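PDB 5O9X: phosphoacetylglucosamine mutase from Aspergillus lentulus, which catalyses the interconversion of N-acetylglucosamine 6-phosphate and N-acetylglucosamine 1-phosphate, a step on the route to UDP-N-acetylglucosamine. Local coordinates for residues 65-70 against 131-136; 33-38 against 73-78; 330-335 against 375-380; 336-341 against 356-361. The protein carries 1 engineered substitution. All blocks are in the same frame, centred on the assembly; numbering follows the deposited sequence.

Interaction 1. Residues 65-70 against 131-136. Engineered in segment 65-70: Ala69 (natural residue Ser). With G16 (1,6-di-O-phosphono-alpha-D-glucopyranose), chain B.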
# COMPACT_ATOMS: atom_id res chain seq x y z
N MET A 65 1.36 -4.97 -12.14
CA MET A 65 2.43 -5.37 -11.22
C MET A 65 2.14 -6.82 -10.82
O MET A 65 1.01 -7.10 -10.35
CB MET A 65 2.39 -4.50 -9.95
CG MET A 65 3.48 -4.86 -8.92
SD MET A 65 5.13 -4.47 -9.54
CE MET A 65 6.08 -5.33 -8.30
N VAL A 66 3.10 -7.71 -11.01
CA VAL A 66 2.88 -9.11 -10.65
C VAL A 66 3.54 -9.30 -9.24
O VAL A 66 4.75 -9.29 -9.12
CB VAL A 66 3.48 -10.08 -11.66
CG1 VAL A 66 3.29 -11.55 -11.19
CG2 VAL A 66 2.82 -9.79 -13.05
N THR A 67 2.69 -9.42 -8.20
CA THR A 67 3.18 -9.54 -6.87
C THR A 67 1.99 -10.01 -6.03
O THR A 67 0.83 -9.74 -6.35
CB THR A 67 3.68 -8.12 -6.30
OG1 THR A 67 4.17 -8.33 -4.99
CG2 THR A 67 2.53 -7.07 -6.20
N ALA A 68 2.31 -10.72 -4.96
CA ALA A 68 1.37 -10.90 -3.84
C ALA A 68 1.83 -10.14 -2.56
O ALA A 68 1.27 -10.39 -1.48
CB ALA A 68 1.11 -12.39 -3.56
N ALA A 69 2.79 -9.19 -2.69
CA ALA A 69 3.04 -8.12 -1.62
C ALA A 69 3.39 -8.71 -0.23
O ALA A 69 4.45 -9.32 -0.12
CB ALA A 69 1.81 -7.23 -1.55
N HIS A 70 2.50 -8.63 0.80
CA HIS A 70 2.82 -9.15 2.13
C HIS A 70 2.65 -10.69 2.23
O HIS A 70 3.10 -11.30 3.24
CB HIS A 70 1.87 -8.53 3.24
CG HIS A 70 0.55 -9.20 3.37
ND1 HIS A 70 -0.54 -8.83 2.59
CD2 HIS A 70 0.13 -10.22 4.16
CE1 HIS A 70 -1.58 -9.59 2.91
NE2 HIS A 70 -1.19 -10.44 3.86
N ALA A 131 5.95 -5.12 -14.36
CA ALA A 131 7.13 -5.44 -13.56
C ALA A 131 6.66 -6.50 -12.58
O ALA A 131 5.45 -6.86 -12.56
CB ALA A 131 7.59 -4.20 -12.81
N ARG A 132 7.60 -7.04 -11.78
CA ARG A 132 7.25 -8.06 -10.87
C ARG A 132 8.20 -7.95 -9.69
O ARG A 132 9.28 -7.33 -9.81
CB ARG A 132 7.47 -9.46 -11.53
CG ARG A 132 8.92 -9.74 -12.04
CD ARG A 132 8.89 -10.77 -13.24
NE ARG A 132 10.23 -11.39 -13.60
CZ ARG A 132 10.96 -11.38 -14.71
NH1 ARG A 132 10.73 -10.61 -15.85
NH2 ARG A 132 12.07 -12.14 -14.64
N ASP A 133 7.81 -8.55 -8.57
CA ASP A 133 8.72 -8.63 -7.42
C ASP A 133 9.57 -9.95 -7.65
O ASP A 133 9.59 -10.46 -8.77
CB ASP A 133 7.94 -8.61 -6.07
CG ASP A 133 7.06 -9.82 -5.86
OD1 ASP A 133 7.14 -10.80 -6.67
OD2 ASP A 133 6.27 -9.82 -4.86
N THR A 134 10.22 -10.47 -6.60
CA THR A 134 11.22 -11.51 -6.74
C THR A 134 10.63 -12.93 -6.72
O THR A 134 11.41 -13.89 -6.73
CB THR A 134 12.32 -11.41 -5.65
OG1 THR A 134 11.68 -11.41 -4.34
CG2 THR A 134 13.17 -10.13 -5.86
N ARG A 135 9.28 -13.04 -6.62
CA ARG A 135 8.65 -14.31 -6.34
C ARG A 135 9.02 -15.36 -7.45
O ARG A 135 9.23 -14.98 -8.59
CB ARG A 135 7.12 -14.18 -6.25
CG ARG A 135 6.62 -13.54 -4.90
CD ARG A 135 5.18 -13.03 -5.04
NE ARG A 135 5.01 -12.19 -3.82
CZ ARG A 135 4.66 -12.72 -2.64
NH1 ARG A 135 4.30 -14.04 -2.53
NH2 ARG A 135 4.63 -11.95 -1.55
N ALA A 136 9.09 -16.63 -7.09
CA ALA A 136 9.64 -17.65 -8.02
C ALA A 136 8.77 -17.78 -9.26
O ALA A 136 9.28 -17.98 -10.40
CB ALA A 136 9.69 -18.97 -7.33
C1 G16 B . -3.21 -5.18 0.69
C2 G16 B . -3.89 -3.83 0.49
C3 G16 B . -4.00 -3.09 1.86
C4 G16 B . -4.71 -3.88 2.94
C5 G16 B . -3.98 -5.21 3.09
C6 G16 B . -4.72 -6.24 3.92
O1 G16 B . -1.88 -4.97 1.16
O2 G16 B . -3.24 -2.98 -0.51
O3 G16 B . -4.57 -1.87 1.60
O4 G16 B . -4.73 -3.24 4.29
O5 G16 B . -3.90 -5.92 1.83
O6 G16 B . -6.03 -6.49 3.24
P G16 B . -7.01 -7.65 3.83
O1P G16 B . -7.19 -7.40 5.35
O2P G16 B . -6.30 -9.01 3.64
O3P G16 B . -8.30 -7.65 3.00
P' G16 B . -0.55 -5.48 0.36
O1X G16 B . -0.84 -5.36 -1.16
O2X G16 B . -0.41 -7.01 0.65
O3X G16 B . 0.64 -4.79 0.93
O HOH W 1 6.34 -11.95 -9.08
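Thr67 directs OG1 to the side opposite its backbone N (chi1 -179°), while Asp133 folds its carboxylate in between its own N and carbonyl carbon (chi1 66°), and the two side chains meet nearly at right angles. Thr67 OG1 donates to Asp133 OD2 over 2.6 Å, reaching it from well above the carboxylate plane. The same OD2 takes Arg135 NE at 2.9 Å on its syn lone pair, close to the guanidinium plane, so one oxygen is gripped by a hydroxyl and by a salt bridge. Two turns stiffen the ends: Ala69 N donates to Thr67 OG1 (2.8 Å, an ST turn), and Arg135 N donates to Asp133 OD1 (3.1 Å, an Asx turn). The methyl of Ala68 lies over one face of the Arg135 guanidinium, CB to CZ 3.7 Å. Arg135 NH2 makes only a weak bond to Ala69 O; stronger holds on its end come from the carbonyls of Asn71, Pro72 and Asp75. This frame carries the active-site loop, whose engineered Ala69 replaces the serine that in this family bears the phosphoryl group. Next to it, His70 ND1 donates to phosphate oxygen O2X of the ligand at 2.7 Å. Behind the loop the strands are still paired in parallel, Val66 N bonding to Ala131 O at 2.9 Å. Strand 61-66 runs between strands 127-132 and 75-81; helix 138-151 packs on the face of Val66 and Arg132, and helix 164-176 on that of Met65 and Ala131.

Interaction 2. Residues 33-38 against 73-78. Unlike the reference sequence in segment 33-38: Lys35 (reference Arg). With G16 (1,6-di-O-phosphono-alpha-D-glucopyranose), chain B.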
# COMPACT_ATOMS: atom_id res chain seq x y z
N ARG A 33 -5.17 -12.59 -6.12
CA ARG A 33 -4.06 -13.07 -5.34
C ARG A 33 -4.37 -14.46 -4.81
O ARG A 33 -5.43 -14.69 -4.24
CB ARG A 33 -3.88 -12.09 -4.15
CG ARG A 33 -2.52 -12.26 -3.51
CD ARG A 33 -2.35 -11.13 -2.50
NE ARG A 33 -2.15 -9.79 -3.05
CZ ARG A 33 -1.84 -8.73 -2.23
NH1 ARG A 33 -1.57 -8.96 -0.90
NH2 ARG A 33 -1.65 -7.49 -2.70
N MET A 34 -3.45 -15.40 -4.97
CA MET A 34 -3.72 -16.78 -4.63
C MET A 34 -2.45 -17.58 -4.76
O MET A 34 -1.42 -17.03 -5.19
CB MET A 34 -4.80 -17.35 -5.59
CG MET A 34 -4.33 -17.42 -7.02
SD MET A 34 -5.70 -17.44 -8.20
CE MET A 34 -6.42 -15.80 -8.16
N LYS A 35 -2.53 -18.89 -4.47
CA LYS A 35 -1.38 -19.78 -4.70
C LYS A 35 -0.99 -19.68 -6.18
O LYS A 35 -1.85 -19.73 -7.07
CB LYS A 35 -1.61 -21.24 -4.21
CG LYS A 35 -0.31 -21.97 -3.93
CD LYS A 35 -0.56 -23.34 -3.33
CE LYS A 35 0.59 -24.30 -3.61
NZ LYS A 35 0.51 -25.39 -2.59
N ALA A 36 0.32 -19.56 -6.44
CA ALA A 36 0.83 -19.17 -7.77
C ALA A 36 0.48 -20.21 -8.82
O ALA A 36 0.34 -19.87 -10.00
CB ALA A 36 2.32 -18.93 -7.75
N ASP A 37 0.32 -21.49 -8.41
CA ASP A 37 -0.02 -22.53 -9.45
C ASP A 37 -1.45 -22.37 -10.02
O ASP A 37 -1.79 -23.01 -11.02
CB ASP A 37 0.25 -23.97 -8.99
CG ASP A 37 -0.52 -24.36 -7.72
OD1 ASP A 37 -1.37 -23.56 -7.21
OD2 ASP A 37 -0.26 -25.47 -7.21
N LEU A 38 -2.27 -21.52 -9.40
CA LEU A 38 -3.62 -21.23 -9.88
C LEU A 38 -3.73 -20.08 -10.85
O LEU A 38 -4.82 -19.84 -11.43
CB LEU A 38 -4.57 -20.94 -8.74
CG LEU A 38 -4.73 -22.06 -7.71
CD1 LEU A 38 -5.58 -21.61 -6.50
CD2 LEU A 38 -5.23 -23.38 -8.36
N ALA A 73 5.55 -16.56 0.29
CA ALA A 73 6.26 -16.77 -1.00
C ALA A 73 5.52 -17.64 -2.00
O ALA A 73 5.72 -17.42 -3.21
CB ALA A 73 7.67 -17.38 -0.72
N GLU A 74 4.68 -18.61 -1.56
CA GLU A 74 4.04 -19.53 -2.51
C GLU A 74 2.92 -18.81 -3.29
O GLU A 74 2.43 -19.31 -4.31
CB GLU A 74 3.39 -20.73 -1.78
CG GLU A 74 2.18 -20.30 -0.93
CD GLU A 74 1.49 -21.47 -0.20
OE1 GLU A 74 1.77 -22.65 -0.51
OE2 GLU A 74 0.64 -21.19 0.68
N ASP A 75 2.53 -17.63 -2.84
CA ASP A 75 1.44 -16.88 -3.56
C ASP A 75 2.02 -15.98 -4.65
O ASP A 75 3.22 -15.63 -4.66
CB ASP A 75 0.64 -15.99 -2.61
CG ASP A 75 -0.25 -16.79 -1.64
OD1 ASP A 75 -0.41 -18.03 -1.82
OD2 ASP A 75 -0.82 -16.18 -0.70
N ASN A 76 1.17 -15.55 -5.58
CA ASN A 76 1.47 -14.42 -6.41
C ASN A 76 0.15 -13.73 -6.74
O ASN A 76 -0.92 -14.10 -6.17
CB ASN A 76 2.31 -14.79 -7.67
CG ASN A 76 3.29 -13.66 -8.05
OD1 ASN A 76 3.02 -12.50 -7.71
ND2 ASN A 76 4.46 -13.99 -8.69
N GLY A 77 0.20 -12.69 -7.55
CA GLY A 77 -1.02 -11.95 -7.81
C GLY A 77 -0.76 -10.92 -8.84
O GLY A 77 0.37 -10.72 -9.33
N VAL A 78 -1.80 -10.20 -9.20
CA VAL A 78 -1.65 -9.22 -10.31
C VAL A 78 -2.54 -8.07 -10.02
O VAL A 78 -3.78 -8.27 -9.93
CB VAL A 78 -2.11 -9.74 -11.70
CG1 VAL A 78 -1.39 -9.03 -12.79
CG2 VAL A 78 -1.87 -11.20 -11.88
C1 G16 B . -3.21 -5.18 0.69
C2 G16 B . -3.89 -3.83 0.49
C3 G16 B . -4.00 -3.09 1.86
C4 G16 B . -4.71 -3.88 2.94
C5 G16 B . -3.98 -5.21 3.09
C6 G16 B . -4.72 -6.24 3.92
O1 G16 B . -1.88 -4.97 1.16
O2 G16 B . -3.24 -2.98 -0.51
O3 G16 B . -4.57 -1.87 1.60
O4 G16 B . -4.73 -3.24 4.29
O5 G16 B . -3.90 -5.92 1.83
O6 G16 B . -6.03 -6.49 3.24
P G16 B . -7.01 -7.65 3.83
O1P G16 B . -7.19 -7.40 5.35
O2P G16 B . -6.30 -9.01 3.64
O3P G16 B . -8.30 -7.65 3.00
P' G16 B . -0.55 -5.48 0.36
O1X G16 B . -0.84 -5.36 -1.16
O2X G16 B . -0.41 -7.01 0.65
O3X G16 B . 0.64 -4.79 0.93
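Strands 33-35 and 75-78 pair antiparallel at an angle of 149°, their axes 4.7 Å apart. Met34 and Asn76 form the hydrogen-bonded pair, Met34 N to Asn76 O at 3.1 Å and Asn76 N to Met34 O at 3.0 Å; Arg33 with Gly77 and Lys35 with Asp75 are the non-hydrogen-bonded pairs flanking it. A further bond, Ala36 N to Glu74 O at 3.0 Å, ties the start of the 3-10 turn 36-38 to segment 73-78. Asn76 bends its amide back on its own strand, where OD1 accepts from Gly77 N, and ND2 is held by Ser137. At the outer end, the extended Lys35 crosses the Glu74 side chain in a long salt bridge, NZ to OE1 3.7 Å, a loose surface pairing. Arg33 leaves toward the ligand: its CG rests by Asn76 O at 3.6 Å, and the bend at chi3 (-71°) sets the guanidinium edge-on to the phosphate on O1 of the sugar. NH1 meets O2X at 2.7 Å and NH2 meets O1X at 2.8 Å, a bidentate grip; Asn71 OD1 also accepts from NH1. In this antiparallel pairing at the edge of the first domain's mixed sheet, outermost strand 32-35 brings Arg33 to the ligand phosphate in the phosphohexomutase active site.

Interaction 3. Residues 330-335 against 375-380. With G16 (1,6-di-O-phosphono-alpha-D-glucopyranose), chain B.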
# COMPACT_ATOMS: atom_id res chain seq x y z
N LEU A 330 -4.52 25.51 4.41
CA LEU A 330 -4.20 24.09 4.27
C LEU A 330 -4.86 23.25 5.39
O LEU A 330 -4.19 22.73 6.27
CB LEU A 330 -2.68 23.83 4.25
CG LEU A 330 -1.76 24.31 3.12
CD1 LEU A 330 -0.33 23.97 3.54
CD2 LEU A 330 -2.07 23.64 1.79
N LYS A 331 -6.17 23.12 5.31
CA LYS A 331 -6.92 22.20 6.19
C LYS A 331 -6.48 20.69 6.00
O LYS A 331 -6.65 20.05 4.93
CB LYS A 331 -8.47 22.39 6.06
CG LYS A 331 -9.08 23.81 6.25
CD LYS A 331 -8.38 24.67 7.30
CE LYS A 331 -9.11 24.73 8.63
NZ LYS A 331 -8.26 25.40 9.66
N ILE A 332 -5.92 20.15 7.07
CA ILE A 332 -5.46 18.77 7.06
C ILE A 332 -6.57 17.84 7.59
O ILE A 332 -7.20 18.13 8.59
CB ILE A 332 -4.19 18.62 7.96
CG1 ILE A 332 -3.10 19.58 7.48
CG2 ILE A 332 -3.65 17.18 7.98
CD1 ILE A 332 -2.04 19.76 8.55
N GLY A 333 -6.71 16.69 6.97
CA GLY A 333 -7.54 15.67 7.56
C GLY A 333 -6.75 14.35 7.55
O GLY A 333 -5.87 14.14 6.68
N VAL A 334 -7.10 13.46 8.50
CA VAL A 334 -6.46 12.12 8.55
C VAL A 334 -7.47 10.99 8.26
O VAL A 334 -8.50 10.85 8.97
CB VAL A 334 -5.77 11.89 9.89
CG1 VAL A 334 -4.99 10.52 9.90
CG2 VAL A 334 -4.84 13.11 10.26
N VAL A 335 -7.15 10.15 7.28
CA VAL A 335 -8.01 9.01 6.95
C VAL A 335 -7.40 7.79 7.59
O VAL A 335 -6.18 7.58 7.48
CB VAL A 335 -8.08 8.85 5.42
CG1 VAL A 335 -8.97 7.66 5.04
CG2 VAL A 335 -8.72 10.15 4.84
N VAL A 375 -5.02 18.82 2.42
CA VAL A 375 -3.89 17.87 2.66
C VAL A 375 -4.55 16.57 3.26
O VAL A 375 -5.10 16.62 4.35
CB VAL A 375 -2.89 18.49 3.67
CG1 VAL A 375 -1.75 17.54 3.93
CG2 VAL A 375 -2.36 19.88 3.15
N GLY A 376 -4.51 15.45 2.55
CA GLY A 376 -5.21 14.28 3.12
C GLY A 376 -4.11 13.27 3.54
O GLY A 376 -3.38 12.69 2.69
N VAL A 377 -3.95 13.08 4.84
CA VAL A 377 -2.88 12.17 5.30
C VAL A 377 -3.61 10.83 5.41
O VAL A 377 -4.63 10.73 6.11
CB VAL A 377 -2.34 12.58 6.65
CG1 VAL A 377 -1.30 11.54 7.17
CG2 VAL A 377 -1.68 13.96 6.53
N TYR A 378 -3.13 9.79 4.71
CA TYR A 378 -3.78 8.48 4.93
C TYR A 378 -2.83 7.29 5.05
O TYR A 378 -2.02 7.06 4.17
CB TYR A 378 -4.85 8.23 3.86
CG TYR A 378 -4.39 8.23 2.42
CD1 TYR A 378 -4.16 7.02 1.69
CD2 TYR A 378 -4.24 9.44 1.77
CE1 TYR A 378 -3.76 7.09 0.33
CE2 TYR A 378 -3.82 9.51 0.45
CZ TYR A 378 -3.65 8.36 -0.26
OH TYR A 378 -3.28 8.59 -1.56
N PHE A 379 -2.89 6.61 6.18
CA PHE A 379 -2.11 5.37 6.42
C PHE A 379 -3.01 4.25 6.94
O PHE A 379 -3.93 4.57 7.69
CB PHE A 379 -0.93 5.65 7.39
CG PHE A 379 0.25 6.30 6.72
CD1 PHE A 379 1.36 5.56 6.38
CD2 PHE A 379 0.23 7.69 6.42
CE1 PHE A 379 2.46 6.14 5.73
CE2 PHE A 379 1.30 8.31 5.76
CZ PHE A 379 2.43 7.50 5.45
N GLU A 380 -2.72 2.98 6.64
CA GLU A 380 -3.28 1.88 7.35
C GLU A 380 -2.28 1.54 8.40
O GLU A 380 -1.08 1.83 8.20
CB GLU A 380 -3.51 0.69 6.37
CG GLU A 380 -4.60 1.08 5.36
CD GLU A 380 -4.88 -0.05 4.39
OE1 GLU A 380 -4.09 -0.25 3.44
OE2 GLU A 380 -5.87 -0.74 4.59
C1 G16 B . -3.21 -5.18 0.69
C2 G16 B . -3.89 -3.83 0.49
C3 G16 B . -4.00 -3.09 1.86
C4 G16 B . -4.71 -3.88 2.94
C5 G16 B . -3.98 -5.21 3.09
C6 G16 B . -4.72 -6.24 3.92
O1 G16 B . -1.88 -4.97 1.16
O2 G16 B . -3.24 -2.98 -0.51
O3 G16 B . -4.57 -1.87 1.60
O4 G16 B . -4.73 -3.24 4.29
O5 G16 B . -3.90 -5.92 1.83
O6 G16 B . -6.03 -6.49 3.24
P G16 B . -7.01 -7.65 3.83
O1P G16 B . -7.19 -7.40 5.35
O2P G16 B . -6.30 -9.01 3.64
O3P G16 B . -8.30 -7.65 3.00
P' G16 B . -0.55 -5.48 0.36
O1X G16 B . -0.84 -5.36 -1.16
O2X G16 B . -0.41 -7.01 0.65
O3X G16 B . 0.64 -4.79 0.93
O HOH W 2 -3.91 7.19 9.18
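Val375 wedges into the hollow between Leu330 and Ile332: its CG2 meets Leu330 CD2 at 4.0 Å, while its CB lies beside Ile332 CG1 at 4.0 Å, the Ile332 and Val375 side chains pointing the same way. Ile332 carries the pattern on, since CG2, anti to the backbone N, reaches over to Val377 CG2 at 4.0 Å. Ile332, Val375, Val334 and Val377 make one bumpy face, with Leu330 beside its start; Ala321 and Ala310 of helix 306-324 meet Leu330 and Val377. The other face is flatter, because Gly333 pairs with Gly376; it rises again where Val335 CB presses on Tyr378 CB at 3.6 Å, while the tyrosine ring leads away to touch Leu366 and Ala370 of helix 363-370. Backbone hydrogen bonds of the parallel ladder join the strands, the shortest being Val335 N to Val377 O at 2.8 Å. Past it the strands part, and a water spans Val335 O and Phe379 N. Just beyond the strand, Glu380 OE1 takes ligand O3 in a very short bond of 2.5 Å and OE2 takes O4 at 2.8 Å; Gly362 N also grips OE2. A glutamate holding two sugar hydroxyls from the loop that follows a parallel strand is characteristic of the third domain of phosphohexomutases.

Interaction 4. Residues 336-341 against 356-361. With G16 (1,6-di-O-phosphono-alpha-D-glucopyranose), chain B.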
# COMPACT_ATOMS: atom_id res chain seq x y z
N GLN A 336 -8.25 6.99 8.26
CA GLN A 336 -7.84 5.80 8.97
C GLN A 336 -8.70 4.63 8.51
O GLN A 336 -9.71 4.83 7.76
CB GLN A 336 -7.92 5.97 10.51
CG GLN A 336 -7.04 7.16 11.06
CD GLN A 336 -7.00 7.06 12.55
OE1 GLN A 336 -8.02 7.20 13.23
NE2 GLN A 336 -5.85 6.80 13.09
N THR A 337 -8.35 3.42 8.95
CA THR A 337 -9.32 2.31 8.94
C THR A 337 -9.57 1.84 10.38
O THR A 337 -8.94 2.32 11.33
CB THR A 337 -8.91 1.14 8.01
OG1 THR A 337 -7.80 0.39 8.58
CG2 THR A 337 -8.38 1.73 6.66
N ALA A 338 -10.42 0.82 10.51
CA ALA A 338 -10.84 0.32 11.82
C ALA A 338 -9.67 -0.39 12.52
O ALA A 338 -9.71 -0.51 13.74
CB ALA A 338 -12.07 -0.61 11.63
N TYR A 339 -8.59 -0.74 11.79
CA TYR A 339 -7.44 -1.40 12.40
C TYR A 339 -6.59 -0.36 13.15
O TYR A 339 -5.63 -0.77 13.85
CB TYR A 339 -6.55 -2.04 11.30
CG TYR A 339 -7.23 -3.29 10.75
CD1 TYR A 339 -7.27 -4.45 11.53
CD2 TYR A 339 -7.94 -3.24 9.56
CE1 TYR A 339 -7.91 -5.58 11.09
CE2 TYR A 339 -8.59 -4.40 9.09
CZ TYR A 339 -8.60 -5.53 9.91
OH TYR A 339 -9.29 -6.67 9.52
N ALA A 340 -6.85 0.95 12.96
CA ALA A 340 -6.07 1.95 13.69
C ALA A 340 -6.27 1.83 15.20
O ALA A 340 -7.41 1.65 15.68
CB ALA A 340 -6.43 3.38 13.26
N ASN A 341 -5.20 1.91 15.94
CA ASN A 341 -5.33 1.87 17.40
C ASN A 341 -6.20 3.04 17.89
O ASN A 341 -6.04 4.19 17.43
CB ASN A 341 -3.94 2.00 18.02
CG ASN A 341 -3.94 1.58 19.45
OD1 ASN A 341 -4.30 2.39 20.32
ND2 ASN A 341 -3.59 0.33 19.70
N SER A 356 -10.79 13.27 11.49
CA SER A 356 -10.45 11.95 10.94
C SER A 356 -11.67 11.26 10.31
O SER A 356 -12.84 11.57 10.63
CB SER A 356 -9.81 11.05 12.02
OG SER A 356 -10.74 10.78 13.03
N VAL A 357 -11.43 10.38 9.35
CA VAL A 357 -12.51 9.69 8.64
C VAL A 357 -12.06 8.22 8.68
O VAL A 357 -10.87 7.95 8.54
CB VAL A 357 -12.58 10.19 7.18
CG1 VAL A 357 -13.66 9.42 6.38
CG2 VAL A 357 -12.90 11.69 7.20
N CYS A 358 -12.99 7.28 8.89
CA CYS A 358 -12.63 5.86 8.88
C CYS A 358 -13.21 5.28 7.63
O CYS A 358 -14.40 5.50 7.34
CB CYS A 358 -13.21 5.19 10.18
SG CYS A 358 -12.68 3.46 10.33
N THR A 359 -12.43 4.57 6.83
CA THR A 359 -12.90 3.97 5.60
C THR A 359 -12.69 2.45 5.63
O THR A 359 -12.05 1.92 6.56
CB THR A 359 -12.19 4.49 4.30
OG1 THR A 359 -10.85 3.98 4.25
CG2 THR A 359 -12.14 6.05 4.25
N ASN A 360 -13.21 1.77 4.62
CA ASN A 360 -12.90 0.32 4.44
C ASN A 360 -11.39 0.09 4.27
O ASN A 360 -10.67 0.99 3.83
CB ASN A 360 -13.58 -0.23 3.15
CG ASN A 360 -15.09 -0.38 3.29
OD1 ASN A 360 -15.70 -0.01 4.31
ND2 ASN A 360 -15.71 -0.91 2.25
N THR A 361 -10.95 -1.14 4.57
CA THR A 361 -9.60 -1.58 4.32
C THR A 361 -9.30 -1.56 2.83
O THR A 361 -10.16 -1.95 1.99
CB THR A 361 -9.39 -2.97 4.93
OG1 THR A 361 -9.17 -2.77 6.32
CG2 THR A 361 -8.17 -3.69 4.37
C1 G16 B . -3.21 -5.18 0.69
C2 G16 B . -3.89 -3.83 0.49
C3 G16 B . -4.00 -3.09 1.86
C4 G16 B . -4.71 -3.88 2.94
C5 G16 B . -3.98 -5.21 3.09
C6 G16 B . -4.72 -6.24 3.92
O1 G16 B . -1.88 -4.97 1.16
O2 G16 B . -3.24 -2.98 -0.51
O3 G16 B . -4.57 -1.87 1.60
O4 G16 B . -4.73 -3.24 4.29
O5 G16 B . -3.90 -5.92 1.83
O6 G16 B . -6.03 -6.49 3.24
P G16 B . -7.01 -7.65 3.83
O1P G16 B . -7.19 -7.40 5.35
O2P G16 B . -6.30 -9.01 3.64
O3P G16 B . -8.30 -7.65 3.00
P' G16 B . -0.55 -5.48 0.36
O1X G16 B . -0.84 -5.36 -1.16
O2X G16 B . -0.41 -7.01 0.65
O3X G16 B . 0.64 -4.79 0.93
O HOH W 3 -6.78 -1.42 6.93
O HOH W 4 -12.15 -0.24 8.23
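Gln336 and Cys358 pair across two parallel strand ends, and here the contact is tight. Gln336 N donates to Val357 O at 2.8 Å in a nearly straight bond (168°), and Thr359 N returns to Gln336 O at 2.9 Å. Cys358 sends SG anti to its backbone N (chi1 -175°), which lays the sulfur against the peptide joining Thr337 and Ala338, 3.5 Å from Ala338 N. On the other face, Thr337 CB sits 3.5 Å from Thr359 O. The amide of Gln336 is fixed from outside by Thr345, Ser344 and Asp307. Beyond this point the two segments diverge: 337-340 curls into a type I turn, while 359-361 runs on toward the ligand, and water takes over the bridging. One water accepts from Ala338 N at 3.1 Å and donates to Thr359 O; another links Thr337 OG1, at 2.7 Å, with Thr361 OG1, at 2.8 Å. Thr361 OG1 also lies at the edge of the Tyr339 ring, near its plane and 3.3 Å from CE2, with the two side chains crossing at about a right angle; the tyrosine hydroxyl bonds to Arg505. The methyl of Thr361 is turned to the sugar, lining the pocket near O4. Strands 332-337 and 356-359 are the two arms of a beta-alpha-beta crossover: its helix 342-350 packs on Gln336 and Ser356, helix 363-370 puts Leu366 against Thr337 and Thr359, and strand 356-359 ends the sheet.

Interactions 1 and 2 belong to one sheet, joined where strands 61-66 and 75-81 are neighbours; interactions 3 and 4 share strand 332-337 in another, 4 being nested in the chain loop that 3 closes. Interactions 1 and 3 are buried, but 1 is held largely by charged and hydroxyl side chains and 3 by a backbone ladder with aliphatic branches packed along it. Interactions 2 and 4 are partly buried and lie at sheet borders, one ending in a loose ion pair, the other in water bridges. The two pairs stand apart, the centres of 1 and 3 about 29 Å from each other, yet all four reach the same ligand: 1 and 2 at its O1 phosphate, 3 and 4 on its sugar side.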